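Local coordinates for protein glycerol kinase, putative (Plasmodium falciparum, PDB 2W40) that probably phosphorylates glycerol at the expense of ATP to give sn-glycerol 3-phosphate, as a member of the FGGY family of carbohydrate kinases, at residues V88-R93 with Q155-G160; N101-L106 with I143-Q148; T190-I195 with S214-I219. All blocks are in the same frame, centred on the assembly; numbering follows the deposited sequence.

Contact 1: residues V88-R93 with Q155-G160; sequences VIIWDR and QKIDDG
I90 lays the end of its side chain against that of I157, CD1 to CD1 at 4.3 Å, where strand 88-92 passes helix 151-158. L146 of helix 140-149 also packs on I90, and I147 on I157, so this loose apolar touch belongs to a larger hydrophobic layer between strand and helices. Two residues further along the strand the contact turns polar. The lysine chain of K156 bends at its last two torsions, which brings NZ to 2.8 Å from D92 OD1 in a salt bridge. NZ reaches that oxygen on its anti side, 30° out of the carboxylate plane. OD2 of D92 is hydrogen-bonded to T95 OG1, and K156 NZ has a second partner in T161 OG1.

G160, with positive phi, ends the helix in a Schellman motif, in which G160 N bonds back to I157 O at 3.1 Å. The carbonyl beyond this turn faces R93, which grips it side-on with two nitrogens. NE stands 3.2 Å from G160 O, in the carbonyl plane; NH2 is 3.1 Å from G160 O but lies above that plane. R93 was modelled in two conformers, and this grip describes one of them.

Within the N-terminal domain of this FGGY kinase, the polar half therefore ties the end of strand 88-92 to the end of helix 151-158 in two unlike ways: a charge pair whose two members each have a threonine partner, and a single neutral oxygen that receives two N-H donors from a cationic group, close to the plane of that group.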
loop_
_atom_site.group_PDB
_atom_site.type_symbol
_atom_site.label_atom_id
_atom_site.label_comp_id
_atom_site.label_asym_id
_atom_site.label_seq_id
_atom_site.Cartn_x
_atom_site.Cartn_y
_atom_site.Cartn_z
ATOM N N VAL C 88 -10.285 22.687 -16.516
ATOM C CA VAL C 88 -10.964 23.986 -16.754
ATOM C C VAL C 88 -10.179 25.117 -16.050
ATOM O O VAL C 88 -9.678 24.965 -14.912
ATOM C CB VAL C 88 -12.491 23.962 -16.424
ATOM C CG1 VAL C 88 -12.675 23.725 -14.937
ATOM C CG2 VAL C 88 -13.192 25.230 -16.912
ATOM N N ILE C 89 -10.136 26.222 -16.775
ATOM C CA ILE C 89 -9.521 27.507 -16.274
ATOM C C ILE C 89 -10.593 28.593 -16.557
ATOM O O ILE C 89 -11.238 28.627 -17.599
ATOM C CB ILE C 89 -8.188 27.867 -16.953
ATOM C CG1 ILE C 89 -7.159 26.731 -16.844
ATOM C CG2 ILE C 89 -7.550 29.171 -16.372
ATOM C CD1 ILE C 89 -6.286 26.810 -18.101
ATOM N N ILE C 90 -10.720 29.493 -15.592
ATOM C CA ILE C 90 -11.551 30.706 -15.737
ATOM C C ILE C 90 -10.531 31.883 -15.611
ATOM O O ILE C 90 -9.723 31.984 -14.634
ATOM C CB ILE C 90 -12.706 30.826 -14.714
ATOM C CG1 ILE C 90 -13.567 29.552 -14.776
ATOM C CG2 ILE C 90 -13.570 32.092 -14.934
ATOM C CD1 ILE C 90 -14.765 29.489 -13.803
ATOM N N TRP C 91 -10.546 32.733 -16.631
ATOM C CA TRP C 91 -9.607 33.839 -16.663
ATOM C C TRP C 91 -10.277 35.167 -17.033
ATOM O O TRP C 91 -11.390 35.206 -17.469
ATOM C CB TRP C 91 -8.442 33.610 -17.626
ATOM C CG TRP C 91 -8.731 33.395 -19.091
ATOM C CD1 TRP C 91 -8.682 34.328 -20.086
ATOM C CD2 TRP C 91 -9.002 32.122 -19.773
ATOM N NE1 TRP C 91 -8.956 33.775 -21.294
ATOM C CE2 TRP C 91 -9.131 32.416 -21.162
ATOM C CE3 TRP C 91 -9.195 30.814 -19.342
ATOM C CZ2 TRP C 91 -9.361 31.409 -22.112
ATOM C CZ3 TRP C 91 -9.424 29.803 -20.299
ATOM C CH2 TRP C 91 -9.500 30.100 -21.660
ATOM N N ASP C 92 -9.558 36.260 -16.774
ATOM C CA ASP C 92 -9.984 37.596 -17.125
ATOM C C ASP C 92 -9.830 37.790 -18.659
ATOM O O ASP C 92 -8.731 37.605 -19.192
ATOM C CB ASP C 92 -9.140 38.666 -16.420
ATOM C CG ASP C 92 -9.550 40.064 -16.836
ATOM O OD1 ASP C 92 -10.707 40.416 -16.668
ATOM O OD2 ASP C 92 -8.668 40.814 -17.243
ATOM N N ARG C 93 -10.886 38.193 -19.348
ATOM C CA ARG C 93 -10.859 38.382 -20.790
ATOM C C ARG C 93 -9.835 39.405 -21.282
ATOM O O ARG C 93 -9.074 39.193 -22.227
ATOM C CB ARG C 93 -12.255 38.795 -21.213
ATOM C CG ARG C 93 -12.438 39.071 -22.697
ATOM C CD ARG C 93 -13.895 39.072 -23.101
ATOM N NE ARG C 93 -14.743 39.882 -22.232
ATOM C CZ ARG C 93 -14.738 41.199 -22.204
ATOM N NH1 ARG C 93 -13.907 41.897 -22.988
ATOM N NH2 ARG C 93 -15.529 41.820 -21.381
ATOM N N GLN C 155 -18.756 37.137 -9.921
ATOM C CA GLN C 155 -19.037 38.509 -10.399
ATOM C C GLN C 155 -18.643 38.716 -11.875
ATOM O O GLN C 155 -19.271 39.455 -12.664
ATOM C CB GLN C 155 -18.279 39.476 -9.499
ATOM C CG GLN C 155 -18.945 39.574 -8.053
ATOM C CD GLN C 155 -18.114 40.293 -6.981
ATOM O OE1 GLN C 155 -18.487 40.201 -5.791
ATOM N NE2 GLN C 155 -17.025 40.918 -7.347
ATOM N N LYS C 156 -17.498 38.174 -12.231
ATOM C CA LYS C 156 -16.942 38.375 -13.576
ATOM C C LYS C 156 -17.620 37.460 -14.591
ATOM O O LYS C 156 -17.655 37.849 -15.754
ATOM C CB LYS C 156 -15.446 38.168 -13.607
ATOM C CG LYS C 156 -14.610 39.267 -12.885
ATOM C CD LYS C 156 -13.153 38.997 -12.818
ATOM C CE LYS C 156 -12.515 39.220 -14.134
ATOM N NZ LYS C 156 -12.751 40.541 -14.764
ATOM N N ILE C 157 -18.186 36.316 -14.194
ATOM C CA ILE C 157 -19.083 35.584 -15.120
ATOM C C ILE C 157 -20.368 36.396 -15.319
ATOM O O ILE C 157 -20.777 36.683 -16.422
ATOM C CB ILE C 157 -19.395 34.184 -14.610
ATOM C CG1 ILE C 157 -18.120 33.311 -14.677
ATOM C CG2 ILE C 157 -20.487 33.530 -15.449
ATOM C CD1 ILE C 157 -18.213 32.005 -13.904
ATOM N N ASP C 158 -20.915 36.870 -14.193
ATOM C CA ASP C 158 -22.106 37.692 -14.279
ATOM C C ASP C 158 -21.939 38.912 -15.216
ATOM O O ASP C 158 -22.828 39.192 -16.030
ATOM C CB ASP C 158 -22.631 38.149 -12.931
ATOM C CG ASP C 158 -23.056 36.983 -11.959
ATOM O OD1 ASP C 158 -23.140 35.738 -12.301
ATOM O OD2 ASP C 158 -23.266 37.349 -10.756
ATOM N N ASP C 159 -20.851 39.642 -15.101
ATOM C CA ASP C 159 -20.623 40.789 -15.931
ATOM C C ASP C 159 -19.965 40.592 -17.286
ATOM O O ASP C 159 -19.639 41.605 -17.952
ATOM C CB ASP C 159 -19.965 41.923 -15.155
ATOM C CG ASP C 159 -18.502 41.746 -14.853
ATOM O OD1 ASP C 159 -17.895 40.787 -15.421
ATOM O OD2 ASP C 159 -17.961 42.607 -14.018
ATOM N N GLY C 160 -19.705 39.331 -17.629
ATOM C CA GLY C 160 -19.084 38.976 -18.898
ATOM C C GLY C 160 -17.650 39.317 -19.085
ATOM O O GLY C 160 -17.155 39.386 -20.229
#

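Contact 2: residues N101-L106 with I143-Q148; sequences NAIVWL and ILWLIQ. With EDO (1,2-ethanediol), chain B.
The indole of W145 receives I103 obliquely, with CE3 4.2 Å from I103 CD1, while L146 CD2 from the next residue of the helix lies at the edge of the ring, in its plane. R109 adds a cation-pi interaction with the same indole, and a molecule of 1,2-ethanediol, probably from the crystallisation liquor, rests about 4 Å from the side chain. In the other segment, one face of the W105 ring is covered by L106 CG, 3.5 Å above the plane and displaced toward the rim.

The contact packs helix 140-149 onto the short strand 102-103 in the N-terminal domain of the FGGY fold, part of the actin-like ATPase superfamily. This strand pairs antiparallel with strand 46-47, through A102 and H47, and a backbone bond between I103 and V88 joins it to strand 88-92 as well.

I103 carries the strand side of the packing with a single methyl. Extended along its outer torsion (chi2 176°), the side chain brings CD1 tip to tip with the forked end of L146: CG and CD2 of L146 are each 3.8 Å from I103 CD1, and L146 CD1 is at 3.9 Å. No hydrogen bond crosses between the segments here. I90 touches L146 too, so the leucine is shared between two strands.

Beyond I103, V104 O and W105 NE1 are held within the chain by hydrogen bonds to K142 NZ and T13 OG1, and L106 then packs on F373 of the second subunit. Another ethanediol donates from its O2 to the backbone oxygen of L106, O2 to L106 O measuring 2.6 Å.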
loop_
_atom_site.group_PDB
_atom_site.type_symbol
_atom_site.label_atom_id
_atom_site.label_comp_id
_atom_site.label_asym_id
_atom_site.label_seq_id
_atom_site.Cartn_x
_atom_site.Cartn_y
_atom_site.Cartn_z
ATOM N N ASN C 101 -6.146 28.537 -10.390
ATOM C CA ASN C 101 -5.453 27.453 -11.118
ATOM C C ASN C 101 -6.399 26.702 -12.040
ATOM O O ASN C 101 -7.601 26.689 -11.856
ATOM C CB ASN C 101 -4.810 26.459 -10.180
ATOM C CG ASN C 101 -3.421 26.885 -9.624
ATOM O OD1 ASN C 101 -2.979 26.352 -8.551
ATOM N ND2 ASN C 101 -2.789 27.822 -10.217
ATOM N N ALA C 102 -5.839 25.960 -12.989
ATOM C CA ALA C 102 -6.630 24.950 -13.677
ATOM C C ALA C 102 -7.054 23.896 -12.617
ATOM O O ALA C 102 -6.250 23.432 -11.873
ATOM C CB ALA C 102 -5.837 24.301 -14.838
ATOM N N ILE C 103 -8.335 23.456 -12.645
ATOM C CA ILE C 103 -8.799 22.319 -11.917
ATOM C C ILE C 103 -8.917 21.152 -12.902
ATOM O O ILE C 103 -9.632 21.232 -13.919
ATOM C CB ILE C 103 -10.159 22.543 -11.226
ATOM C CG1 ILE C 103 -10.036 23.716 -10.198
ATOM C CG2 ILE C 103 -10.550 21.263 -10.453
ATOM C CD1 ILE C 103 -11.335 24.113 -9.502
ATOM N N VAL C 104 -8.089 20.128 -12.626
ATOM C CA VAL C 104 -7.810 19.055 -13.609
ATOM C C VAL C 104 -8.973 18.088 -13.618
ATOM O O VAL C 104 -9.758 17.946 -12.617
ATOM C CB VAL C 104 -6.421 18.396 -13.306
ATOM C CG1 VAL C 104 -5.993 17.351 -14.289
ATOM C CG2 VAL C 104 -5.313 19.477 -13.299
ATOM N N TRP C 105 -9.064 17.351 -14.713
ATOM C CA TRP C 105 -10.102 16.279 -14.867
ATOM C C TRP C 105 -10.099 15.313 -13.667
ATOM O O TRP C 105 -11.087 14.725 -13.365
ATOM C CB TRP C 105 -9.959 15.635 -16.251
ATOM C CG TRP C 105 -8.675 14.926 -16.498
ATOM C CD1 TRP C 105 -7.566 15.465 -17.061
ATOM C CD2 TRP C 105 -8.389 13.520 -16.293
ATOM N NE1 TRP C 105 -6.590 14.488 -17.226
ATOM C CE2 TRP C 105 -7.061 13.292 -16.762
ATOM C CE3 TRP C 105 -9.152 12.412 -15.875
ATOM C CZ2 TRP C 105 -6.454 11.977 -16.702
ATOM C CZ3 TRP C 105 -8.587 11.161 -15.859
ATOM C CH2 TRP C 105 -7.244 10.954 -16.261
ATOM N N LEU C 106 -8.918 14.981 -13.191
ATOM C CA LEU C 106 -8.688 14.063 -12.049
ATOM C C LEU C 106 -9.123 14.594 -10.658
ATOM O O LEU C 106 -9.197 13.806 -9.695
ATOM C CB LEU C 106 -7.219 13.659 -11.982
ATOM C CG LEU C 106 -6.738 12.592 -12.976
ATOM C CD1 LEU C 106 -5.159 12.536 -13.007
ATOM C CD2 LEU C 106 -7.400 11.167 -12.631
ATOM N N ILE C 143 -16.602 24.247 -12.466
ATOM C CA ILE C 143 -16.908 25.615 -12.718
ATOM C C ILE C 143 -17.825 26.072 -11.553
ATOM O O ILE C 143 -17.680 27.173 -11.026
ATOM C CB ILE C 143 -17.648 25.730 -14.047
ATOM C CG1 ILE C 143 -16.685 25.412 -15.272
ATOM C CG2 ILE C 143 -18.281 27.131 -14.213
ATOM C CD1 ILE C 143 -17.436 25.049 -16.659
ATOM N N LEU C 144 -18.864 25.255 -11.264
ATOM C CA LEU C 144 -19.766 25.544 -10.165
ATOM C C LEU C 144 -19.026 25.755 -8.843
ATOM O O LEU C 144 -19.267 26.734 -8.096
ATOM C CB LEU C 144 -20.813 24.490 -10.031
ATOM C CG LEU C 144 -21.868 24.690 -8.880
ATOM C CD1 LEU C 144 -22.639 25.993 -9.007
ATOM C CD2 LEU C 144 -22.807 23.446 -8.853
ATOM N N TRP C 145 -18.116 24.896 -8.522
ATOM C CA TRP C 145 -17.344 25.045 -7.335
ATOM C C TRP C 145 -16.617 26.382 -7.301
ATOM O O TRP C 145 -16.604 27.085 -6.267
ATOM C CB TRP C 145 -16.315 23.923 -7.222
ATOM C CG TRP C 145 -15.580 23.910 -5.916
ATOM C CD1 TRP C 145 -15.930 23.215 -4.782
ATOM C CD2 TRP C 145 -14.387 24.612 -5.588
ATOM N NE1 TRP C 145 -14.991 23.439 -3.810
ATOM C CE2 TRP C 145 -14.079 24.316 -4.252
ATOM C CE3 TRP C 145 -13.565 25.497 -6.286
ATOM C CZ2 TRP C 145 -12.946 24.810 -3.626
ATOM C CZ3 TRP C 145 -12.445 25.999 -5.654
ATOM C CH2 TRP C 145 -12.192 25.685 -4.318
ATOM N N LEU C 146 -15.984 26.760 -8.404
ATOM C CA LEU C 146 -15.253 28.054 -8.521
ATOM C C LEU C 146 -16.188 29.248 -8.248
ATOM O O LEU C 146 -15.851 30.157 -7.506
ATOM C CB LEU C 146 -14.533 28.175 -9.871
ATOM C CG LEU C 146 -13.304 27.277 -9.941
ATOM C CD1 LEU C 146 -12.896 27.166 -11.450
ATOM C CD2 LEU C 146 -12.212 27.828 -9.034
ATOM N N ILE C 147 -17.365 29.239 -8.830
ATOM C CA ILE C 147 -18.383 30.273 -8.680
ATOM C C ILE C 147 -18.851 30.339 -7.224
ATOM O O ILE C 147 -18.912 31.416 -6.658
ATOM C CB ILE C 147 -19.599 29.947 -9.584
ATOM C CG1 ILE C 147 -19.289 30.197 -11.072
ATOM C CG2 ILE C 147 -20.858 30.785 -9.304
ATOM C CD1 ILE C 147 -20.397 29.625 -11.993
ATOM N N GLN C 148 -19.074 29.181 -6.596
ATOM C CA GLN C 148 -19.525 29.124 -5.228
ATOM C C GLN C 148 -18.475 29.522 -4.230
ATOM O O GLN C 148 -18.834 29.947 -3.105
ATOM C CB GLN C 148 -20.031 27.725 -4.865
ATOM C CG GLN C 148 -21.294 27.313 -5.513
ATOM C CD GLN C 148 -21.833 26.052 -4.920
ATOM O OE1 GLN C 148 -21.135 25.316 -4.175
ATOM N NE2 GLN C 148 -23.100 25.787 -5.222
HETATM C C1 EDO B . -6.006 14.566 -5.620
HETATM O O1 EDO B . -5.783 14.066 -4.145
HETATM C C2 EDO B . -6.755 13.836 -6.832
HETATM O O2 EDO B . -8.193 13.787 -7.260
#

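Contact 3: residues T190-I195 with S214-I219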
loop_
_atom_site.group_PDB
_atom_site.type_symbol
_atom_site.label_atom_id
_atom_site.label_comp_id
_atom_site.label_asym_id
_atom_site.label_seq_id
_atom_site.Cartn_x
_atom_site.Cartn_y
_atom_site.Cartn_z
ATOM N N THR C 190 -17.799 19.080 -21.217
ATOM C CA THR C 190 -18.041 20.168 -20.233
ATOM C C THR C 190 -19.304 19.963 -19.344
ATOM O O THR C 190 -19.383 20.609 -18.246
ATOM C CB THR C 190 -18.202 21.537 -20.990
ATOM O OG1 THR C 190 -19.384 21.488 -21.788
ATOM C CG2 THR C 190 -16.942 22.017 -21.749
ATOM N N LEU C 191 -20.263 19.152 -19.826
ATOM C CA LEU C 191 -21.582 18.946 -19.202
ATOM C C LEU C 191 -22.515 20.151 -19.505
ATOM O O LEU C 191 -23.564 20.291 -18.898
ATOM C CB LEU C 191 -21.502 18.639 -17.722
ATOM C CG LEU C 191 -21.877 17.251 -17.250
ATOM C CD1 LEU C 191 -21.457 16.926 -15.763
ATOM C CD2 LEU C 191 -23.292 17.100 -17.458
ATOM N N LEU C 192 -22.042 21.063 -20.416
ATOM C CA LEU C 192 -22.771 22.272 -20.814
ATOM C C LEU C 192 -23.310 22.263 -22.255
ATOM O O LEU C 192 -24.063 23.188 -22.611
ATOM C CB LEU C 192 -21.972 23.540 -20.607
ATOM C CG LEU C 192 -21.375 23.694 -19.242
ATOM C CD1 LEU C 192 -20.455 24.922 -19.320
ATOM C CD2 LEU C 192 -22.480 23.799 -18.179
ATOM N N MET C 193 -22.859 21.299 -23.095
ATOM C CA MET C 193 -23.247 21.306 -24.481
ATOM C C MET C 193 -24.386 20.292 -24.690
ATOM O O MET C 193 -24.315 19.191 -24.147
ATOM C CB MET C 193 -22.072 20.881 -25.333
ATOM C CG MET C 193 -22.304 21.125 -26.817
ATOM S SD MET C 193 -21.042 20.400 -27.901
ATOM C CE MET C 193 -21.577 18.647 -27.944
ATOM N N ASP C 194 -25.320 20.624 -25.569
ATOM C CA ASP C 194 -26.363 19.734 -26.070
ATOM C C ASP C 194 -25.676 18.768 -27.061
ATOM O O ASP C 194 -25.124 19.217 -28.090
ATOM C CB ASP C 194 -27.448 20.511 -26.742
ATOM C CG ASP C 194 -28.632 19.583 -27.182
ATOM O OD1 ASP C 194 -28.411 18.506 -27.770
ATOM O OD2 ASP C 194 -29.818 19.999 -26.971
ATOM N N ILE C 195 -25.602 17.497 -26.679
ATOM C CA ILE C 195 -24.861 16.488 -27.490
ATOM C C ILE C 195 -25.401 16.245 -28.912
ATOM O O ILE C 195 -24.680 15.778 -29.778
ATOM C CB ILE C 195 -24.813 15.148 -26.697
ATOM C CG1 ILE C 195 -23.745 14.156 -27.213
ATOM C CG2 ILE C 195 -26.104 14.400 -26.641
ATOM C CD1 ILE C 195 -22.360 14.707 -27.216
ATOM N N SER C 214 -22.167 34.445 -22.604
ATOM C CA SER C 214 -21.130 35.060 -23.380
ATOM C C SER C 214 -19.718 34.742 -22.995
ATOM O O SER C 214 -18.809 35.014 -23.766
ATOM C CB SER C 214 -21.344 36.566 -23.423
ATOM O OG SER C 214 -20.846 37.280 -22.383
ATOM N N VAL C 215 -19.527 34.226 -21.778
ATOM C CA VAL C 215 -18.221 33.808 -21.283
ATOM C C VAL C 215 -17.726 32.529 -21.898
ATOM O O VAL C 215 -16.600 32.178 -21.699
ATOM C CB VAL C 215 -18.215 33.713 -19.746
ATOM C CG1 VAL C 215 -18.682 35.087 -19.127
ATOM C CG2 VAL C 215 -19.027 32.504 -19.275
ATOM N N LEU C 216 -18.626 31.803 -22.597
ATOM C CA LEU C 216 -18.302 30.552 -23.270
ATOM C C LEU C 216 -17.790 30.825 -24.678
ATOM O O LEU C 216 -18.346 31.640 -25.404
ATOM C CB LEU C 216 -19.467 29.603 -23.222
ATOM C CG LEU C 216 -19.946 29.183 -21.826
ATOM C CD1 LEU C 216 -21.393 28.596 -21.964
ATOM C CD2 LEU C 216 -19.029 28.188 -21.228
ATOM N N PRO C 217 -16.747 30.105 -25.066
ATOM C CA PRO C 217 -16.187 30.286 -26.407
ATOM C C PRO C 217 -17.029 29.672 -27.492
ATOM O O PRO C 217 -17.735 28.709 -27.250
ATOM C CB PRO C 217 -14.809 29.573 -26.272
ATOM C CG PRO C 217 -15.095 28.406 -25.309
ATOM C CD PRO C 217 -16.034 29.095 -24.272
ATOM N N GLU C 218 -16.855 30.181 -28.706
ATOM C CA GLU C 218 -17.573 29.661 -29.857
ATOM C C GLU C 218 -17.142 28.215 -30.149
ATOM O O GLU C 218 -15.930 27.991 -30.214
ATOM C CB GLU C 218 -17.294 30.492 -31.114
ATOM C CG GLU C 218 -18.069 30.002 -32.338
ATOM C CD GLU C 218 -17.696 30.788 -33.605
ATOM O OE1 GLU C 218 -17.148 31.927 -33.474
ATOM O OE2 GLU C 218 -17.992 30.271 -34.711
ATOM N N ILE C 219 -18.096 27.353 -30.412
ATOM C CA ILE C 219 -17.837 25.912 -30.710
ATOM C C ILE C 219 -17.581 25.749 -32.243
ATOM O O ILE C 219 -18.424 26.136 -33.069
ATOM C CB ILE C 219 -19.002 24.987 -30.276
ATOM C CG1 ILE C 219 -19.264 25.145 -28.753
ATOM C CG2 ILE C 219 -18.742 23.485 -30.621
ATOM C CD1 ILE C 219 -20.511 24.468 -28.309
#
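L192 and L216 meet methyl to methyl, CD1 of L192 standing 4.0 Å from L216 CD2, with the two side chains crossing at about a right angle. M193 and I219 form the second pair: I219 CD1 lies 4.1 Å from M193 CG and equally far from M193 SD. Together the two pairs join the loop after helix 184-187 to L216 just before strand 218-220 and to I219 within it, all in the N-terminal domain of the FGGY fold. That strand runs parallel to strand 181-183, E218 forming backbone bonds with C180 and T182.

The packing is wholly apolar. M193 holds CG anti to its own nitrogen (chi1 -169°) and the chain stays extended as far as SD before bending at the last torsion, so that CG and SD both run past the isoleucine tip.

In the next shell, I143 and A140 of helix 140-149 and I210 of a loop touch L192. A187 of helix 184-187 lies against both M193 and I219, and V184 against I219. W200 packs on T190 and I219, and so touches both segments; its NE1 is also hydrogen-bonded to P217 O. An ethanediol, probably from the crystallisation liquor, sits about 3 Å from the side chain of L216.

The loop itself is shaped by an ST turn that starts at T190, with L191 at positive phi in its middle. T190 OG1 is hydrogen-bonded to A187 O at the preceding helix and also accepts from the backbone nitrogen two residues on, L192 N to T190 OG1 being 3.0 Å.

All three contacts lie within the N-terminal FGGY domain, their centres 12 to 16 Å apart. Along the chain, contact 2 is nested inside the loop that contact 1 closes, and contact 3 follows both. Contact 1 sets strand 88-92 on helix 151-158, and contact 2 sets strand 102-103 on helix 140-149; strands and helices alike are successive in the chain, and the two contacts meet directly where I89 CG1 packs on A102 CB. Contact 3 joins contact 1 through V215 against G160, and contact 2 through helix 140-149. That helix thus touches all three, an example of one helix linking sequence-distant pieces into a continuous packed layer of a domain.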